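Local coordinates for putative uncharacterized protein (Archaeoglobus fulgidus, PDB 3VU0), which belongs to the AglB family, membrane proteins of the archaeal oligosaccharyltransferase class, and is represented here by its C-terminal globular domain, at residues I125-F128 against N129-L133; M132-K135 against L136-N140. One frame throughout, in Å; residues are numbered along the deposited sequence.

Interaction 1: residues I125-F128 against N129-L133; sequences IDFF and NKTML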
loop_
_atom_site.group_PDB
_atom_site.type_symbol
_atom_site.label_atom_id
_atom_site.label_comp_id
_atom_site.label_asym_id
_atom_site.label_seq_id
_atom_site.Cartn_x
_atom_site.Cartn_y
_atom_site.Cartn_z
ATOM N N ILE A 125 -12.140 -12.795 0.054
ATOM C CA ILE A 125 -12.546 -11.741 0.984
ATOM C C ILE A 125 -12.000 -12.044 2.386
ATOM O O ILE A 125 -11.424 -11.173 3.043
ATOM C CB ILE A 125 -14.090 -11.630 1.044
ATOM C CG1 ILE A 125 -14.634 -11.208 -0.328
ATOM C CG2 ILE A 125 -14.505 -10.627 2.113
ATOM C CD1 ILE A 125 -16.147 -11.341 -0.465
ATOM N N ASP A 126 -12.177 -13.280 2.842
ATOM C CA ASP A 126 -11.679 -13.662 4.160
ATOM C C ASP A 126 -10.163 -13.469 4.238
ATOM O O ASP A 126 -9.650 -13.014 5.254
ATOM C CB ASP A 126 -12.043 -15.119 4.484
ATOM C CG ASP A 126 -13.541 -15.319 4.678
ATOM O OD1 ASP A 126 -14.263 -14.321 4.907
ATOM O OD2 ASP A 126 -13.995 -16.480 4.615
ATOM N N PHE A 127 -9.455 -13.812 3.167
ATOM C CA PHE A 127 -8.001 -13.636 3.126
ATOM C C PHE A 127 -7.670 -12.139 3.233
ATOM O O PHE A 127 -6.837 -11.728 4.048
ATOM C CB PHE A 127 -7.427 -14.195 1.820
ATOM C CG PHE A 127 -5.960 -13.918 1.636
ATOM C CD1 PHE A 127 -5.020 -14.481 2.488
ATOM C CD2 PHE A 127 -5.521 -13.058 0.636
ATOM C CE1 PHE A 127 -3.656 -14.188 2.347
ATOM C CE2 PHE A 127 -4.167 -12.760 0.486
ATOM C CZ PHE A 127 -3.233 -13.326 1.345
ATOM N N PHE A 128 -8.329 -11.325 2.415
ATOM C CA PHE A 128 -8.100 -9.880 2.441
ATOM C C PHE A 128 -8.275 -9.293 3.841
ATOM O O PHE A 128 -7.478 -8.462 4.286
ATOM C CB PHE A 128 -9.057 -9.160 1.486
ATOM C CG PHE A 128 -9.059 -7.666 1.649
ATOM C CD1 PHE A 128 -7.957 -6.906 1.255
ATOM C CD2 PHE A 128 -10.136 -7.023 2.253
ATOM C CE1 PHE A 128 -7.928 -5.529 1.467
ATOM C CE2 PHE A 128 -10.118 -5.641 2.471
ATOM C CZ PHE A 128 -9.013 -4.896 2.079
ATOM N N ASN A 129 -9.315 -9.730 4.538
ATOM C CA ASN A 129 -9.588 -9.202 5.861
ATOM C C ASN A 129 -8.524 -9.486 6.920
ATOM O O ASN A 129 -8.581 -8.924 8.007
ATOM C CB ASN A 129 -10.967 -9.673 6.342
ATOM C CG ASN A 129 -12.104 -9.024 5.557
ATOM O OD1 ASN A 129 -11.950 -7.929 5.011
ATOM N ND2 ASN A 129 -13.254 -9.691 5.511
ATOM N N LYS A 130 -7.546 -10.330 6.597
ATOM C CA LYS A 130 -6.470 -10.654 7.538
ATOM C C LYS A 130 -5.153 -9.978 7.141
ATOM O O LYS A 130 -4.152 -10.089 7.852
ATOM C CB LYS A 130 -6.225 -12.167 7.573
ATOM C CG LYS A 130 -7.419 -13.022 7.959
ATOM C CD LYS A 130 -7.105 -14.496 7.717
ATOM C CE LYS A 130 -8.302 -15.379 8.018
ATOM N NZ LYS A 130 -8.031 -16.791 7.625
ATOM N N THR A 131 -5.152 -9.276 6.013
ATOM C CA THR A 131 -3.927 -8.653 5.525
ATOM C C THR A 131 -3.588 -7.264 6.058
ATOM O O THR A 131 -4.423 -6.567 6.635
ATOM C CB THR A 131 -3.928 -8.548 3.988
ATOM O OG1 THR A 131 -4.861 -7.537 3.583
ATOM C CG2 THR A 131 -4.316 -9.882 3.357
HETATM N N MSE A 132 -2.334 -6.878 5.837
HETATM C CA MSE A 132 -1.832 -5.574 6.239
HETATM C C MSE A 132 -2.615 -4.476 5.525
HETATM O O MSE A 132 -2.904 -3.435 6.107
HETATM C CB MSE A 132 -0.348 -5.451 5.879
HETATM C CG MSE A 132 0.580 -6.222 6.801
HETATM SE SE MSE A 132 0.478 -5.527 8.598
HETATM C CE MSE A 132 1.046 -3.713 8.240
ATOM N N LEU A 133 -2.940 -4.711 4.257
ATOM C CA LEU A 133 -3.692 -3.738 3.471
ATOM C C LEU A 133 -5.014 -3.422 4.156
ATOM O O LEU A 133 -5.435 -2.272 4.218
ATOM C CB LEU A 133 -3.949 -4.276 2.063
ATOM C CG LEU A 133 -4.764 -3.366 1.138
ATOM C CD1 LEU A 133 -4.149 -1.975 1.089
ATOM C CD2 LEU A 133 -4.816 -3.979 -0.257
HETATM O O HOH W 1 -13.768 -12.072 6.564
#
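Thr131 meets Phe128 where helix 121-128 gives way to helix 132-138, an example of how one type I beta turn, Phe128 to Thr131, can end one helix and start the next. Phe128 O is gripped twice. Thr131 N reaches it at 3.0 Å from well above the carbonyl plane, whereas Thr131 OG1, 2.9 Å from Phe128 O, lies in that plane on a lone pair. The hydroxyl sits between the backbone N and the carbonyl carbon (chi1 72°), where it can serve both the turn behind it and the helix ahead: it bonds to Phe128 O and, from the N-cap position, weakly to Tyr134 N. That torsion also delivers Thr131 CG2 over one face of the Phe127 ring, 4.2 Å from its centroid, in a CH-pi contact set toward the rim. Leu133 approaches the other ring differently, its CG lying 3.8 Å from Phe128 CE1 at the ring edge. Behind these contacts, Asn129 N bonds to Ile125 O across the four-residue step of an alpha helix, whereas Lys130 N reaches only three residues back, to Phe127 O. Helix 105-112 packs on both rings: Phe105 meets Phe128 edge-to-face, and Met109 touches Phe127. On the outer side, Asp126 OD2 forms a salt bridge with Lys122, while a bridging water donates to Asp126 OD1 at 2.8 Å and accepts from Asn129 ND2 at 2.7 Å.

Interaction 2: residues M132-K135 against L136-N140; sequences MLYK and LHVEN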
loop_
_atom_site.group_PDB
_atom_site.type_symbol
_atom_site.label_atom_id
_atom_site.label_comp_id
_atom_site.label_asym_id
_atom_site.label_seq_id
_atom_site.Cartn_x
_atom_site.Cartn_y
_atom_site.Cartn_z
HETATM N N MSE A 132 -2.334 -6.878 5.837
HETATM C CA MSE A 132 -1.832 -5.574 6.239
HETATM C C MSE A 132 -2.615 -4.476 5.525
HETATM O O MSE A 132 -2.904 -3.435 6.107
HETATM C CB MSE A 132 -0.348 -5.451 5.879
HETATM C CG MSE A 132 0.580 -6.222 6.801
HETATM SE SE MSE A 132 0.478 -5.527 8.598
HETATM C CE MSE A 132 1.046 -3.713 8.240
ATOM N N LEU A 133 -2.940 -4.711 4.257
ATOM C CA LEU A 133 -3.692 -3.738 3.471
ATOM C C LEU A 133 -5.014 -3.422 4.156
ATOM O O LEU A 133 -5.435 -2.272 4.218
ATOM C CB LEU A 133 -3.949 -4.276 2.063
ATOM C CG LEU A 133 -4.764 -3.366 1.138
ATOM C CD1 LEU A 133 -4.149 -1.975 1.089
ATOM C CD2 LEU A 133 -4.816 -3.979 -0.257
ATOM N N TYR A 134 -5.668 -4.455 4.674
ATOM C CA TYR A 134 -6.932 -4.282 5.379
ATOM C C TYR A 134 -6.725 -3.536 6.700
ATOM O O TYR A 134 -7.418 -2.566 6.989
ATOM C CB TYR A 134 -7.561 -5.646 5.680
ATOM C CG TYR A 134 -8.783 -5.553 6.563
ATOM C CD1 TYR A 134 -10.037 -5.291 6.021
ATOM C CD2 TYR A 134 -8.679 -5.702 7.946
ATOM C CE1 TYR A 134 -11.165 -5.181 6.832
ATOM C CE2 TYR A 134 -9.799 -5.592 8.767
ATOM C CZ TYR A 134 -11.037 -5.332 8.202
ATOM O OH TYR A 134 -12.147 -5.232 9.005
ATOM N N LYS A 135 -5.770 -3.996 7.500
ATOM C CA LYS A 135 -5.508 -3.380 8.794
ATOM C C LYS A 135 -5.061 -1.929 8.667
ATOM O O LYS A 135 -5.264 -1.130 9.586
ATOM C CB LYS A 135 -4.468 -4.199 9.562
ATOM C CG LYS A 135 -4.911 -5.636 9.786
ATOM C CD LYS A 135 -3.811 -6.489 10.382
ATOM C CE LYS A 135 -4.227 -7.951 10.426
ATOM N NZ LYS A 135 -3.181 -8.794 11.061
ATOM N N LEU A 136 -4.460 -1.588 7.528
ATOM C CA LEU A 136 -4.022 -0.220 7.281
ATOM C C LEU A 136 -5.154 0.644 6.736
ATOM O O LEU A 136 -5.698 1.498 7.438
ATOM C CB LEU A 136 -2.853 -0.181 6.275
ATOM C CG LEU A 136 -1.483 -0.680 6.748
ATOM C CD1 LEU A 136 -0.539 -0.784 5.558
ATOM C CD2 LEU A 136 -0.921 0.273 7.789
ATOM N N HIS A 137 -5.523 0.404 5.483
ATOM C CA HIS A 137 -6.547 1.215 4.841
ATOM C C HIS A 137 -7.941 1.135 5.440
ATOM O O HIS A 137 -8.571 2.167 5.662
ATOM C CB HIS A 137 -6.636 0.899 3.348
ATOM C CG HIS A 137 -7.337 1.966 2.563
ATOM N ND1 HIS A 137 -6.661 2.984 1.923
ATOM C CD2 HIS A 137 -8.654 2.223 2.393
ATOM C CE1 HIS A 137 -7.534 3.824 1.396
ATOM N NE2 HIS A 137 -8.752 3.387 1.668
ATOM N N VAL A 138 -8.429 -0.075 5.699
ATOM C CA VAL A 138 -9.771 -0.217 6.253
ATOM C C VAL A 138 -9.870 0.119 7.741
ATOM O O VAL A 138 -10.742 0.886 8.138
ATOM C CB VAL A 138 -10.335 -1.642 6.018
ATOM C CG1 VAL A 138 -11.742 -1.749 6.609
ATOM C CG2 VAL A 138 -10.380 -1.942 4.524
ATOM N N GLU A 139 -8.983 -0.438 8.562
ATOM C CA GLU A 139 -9.032 -0.167 10.000
ATOM C C GLU A 139 -8.244 1.068 10.431
ATOM O O GLU A 139 -8.231 1.414 11.611
ATOM C CB GLU A 139 -8.521 -1.372 10.796
ATOM C CG GLU A 139 -9.268 -2.670 10.536
ATOM C CD GLU A 139 -8.976 -3.721 11.593
ATOM O OE1 GLU A 139 -7.804 -3.845 12.007
ATOM O OE2 GLU A 139 -9.916 -4.430 12.005
ATOM N N ASN A 140 -7.588 1.729 9.482
ATOM C CA ASN A 140 -6.800 2.920 9.788
ATOM C C ASN A 140 -5.673 2.637 10.784
ATOM O O ASN A 140 -5.323 3.492 11.603
ATOM C CB ASN A 140 -7.703 4.037 10.330
ATOM C CG ASN A 140 -8.669 4.566 9.281
ATOM O OD1 ASN A 140 -8.271 4.887 8.161
ATOM N ND2 ASN A 140 -9.945 4.666 9.646
HETATM O O HOH W 2 -12.510 -4.399 11.775
HETATM O O HOH W 3 -5.633 -2.141 12.123
#
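Glu139 folds back against Tyr134 and Lys135 at the end of helix 132-138, and its side chain is a good example of a carboxylate tied back to its own helix by two waters. Its CB lies over the preceding turn, 3.5 Å from Lys135 O. From there CG, anti to the carbonyl carbon (chi1 -57°), rises obliquely above the plane of the Tyr134 ring, beyond its rim, and comes within 3.5 Å of Tyr134 CE2. The carboxylate follows at an oblique approach, its plane turned 46° from that of the ring, with Glu139 OE2 3.4 Å from Tyr134 CE2. Each oxygen then takes a hydrogen bond from a different water. The water that donates to Glu139 OE2, at 2.6 Å, also bonds to Tyr134 OH, and so links the phenol oxygen to the carboxylate; the one that donates to Glu139 OE1, at 2.8 Å, also donates to Lys135 O. Lys135 runs side by side with the glutamate, but its ammonium reaches on to Gln71 O. The side chain of Val138 meets the same ring through carbon: its CB lies over a ring face in a CH-pi contact, and Val138 CG1 touches Tyr134 CE1 at 3.5 Å. On the buried side, the selenomethionine Met132 packs its CE on Leu136 CG, and His137 bonds through ND1 to Thr90 OG1 of strand 85-91. Under the side chains the backbone widens. Tyr134 O accepts weakly from Val138 N at 3.0 Å and more squarely from Glu139 N at 3.1 Å, before Asn140 takes positive phi. This shift from a four-residue to a five-residue step is the pi-type turn that can finish an alpha helix.

In the fold
Followed from the N terminus, interaction 1 comes first, turning the chain from helix 121-128 into helix 132-138; interaction 2 takes over within that second helix and carries it to its end. Neither spans a long loop. They run in series, sharing Met132 and Leu133, without nesting or crossing, and each closes only local turns. Even so they touch, the Phe128 ring reaching the second helix: Phe128 CZ lies 4.1 Å from Val138 CG2. The shared residues bond through their backbones to Ala70 and Phe68, near the end of helix 61-69. Together the pair ties helices 121-128, 105-112 and 61-69 to strands 85-91 and 147-153 of the mixed sheet.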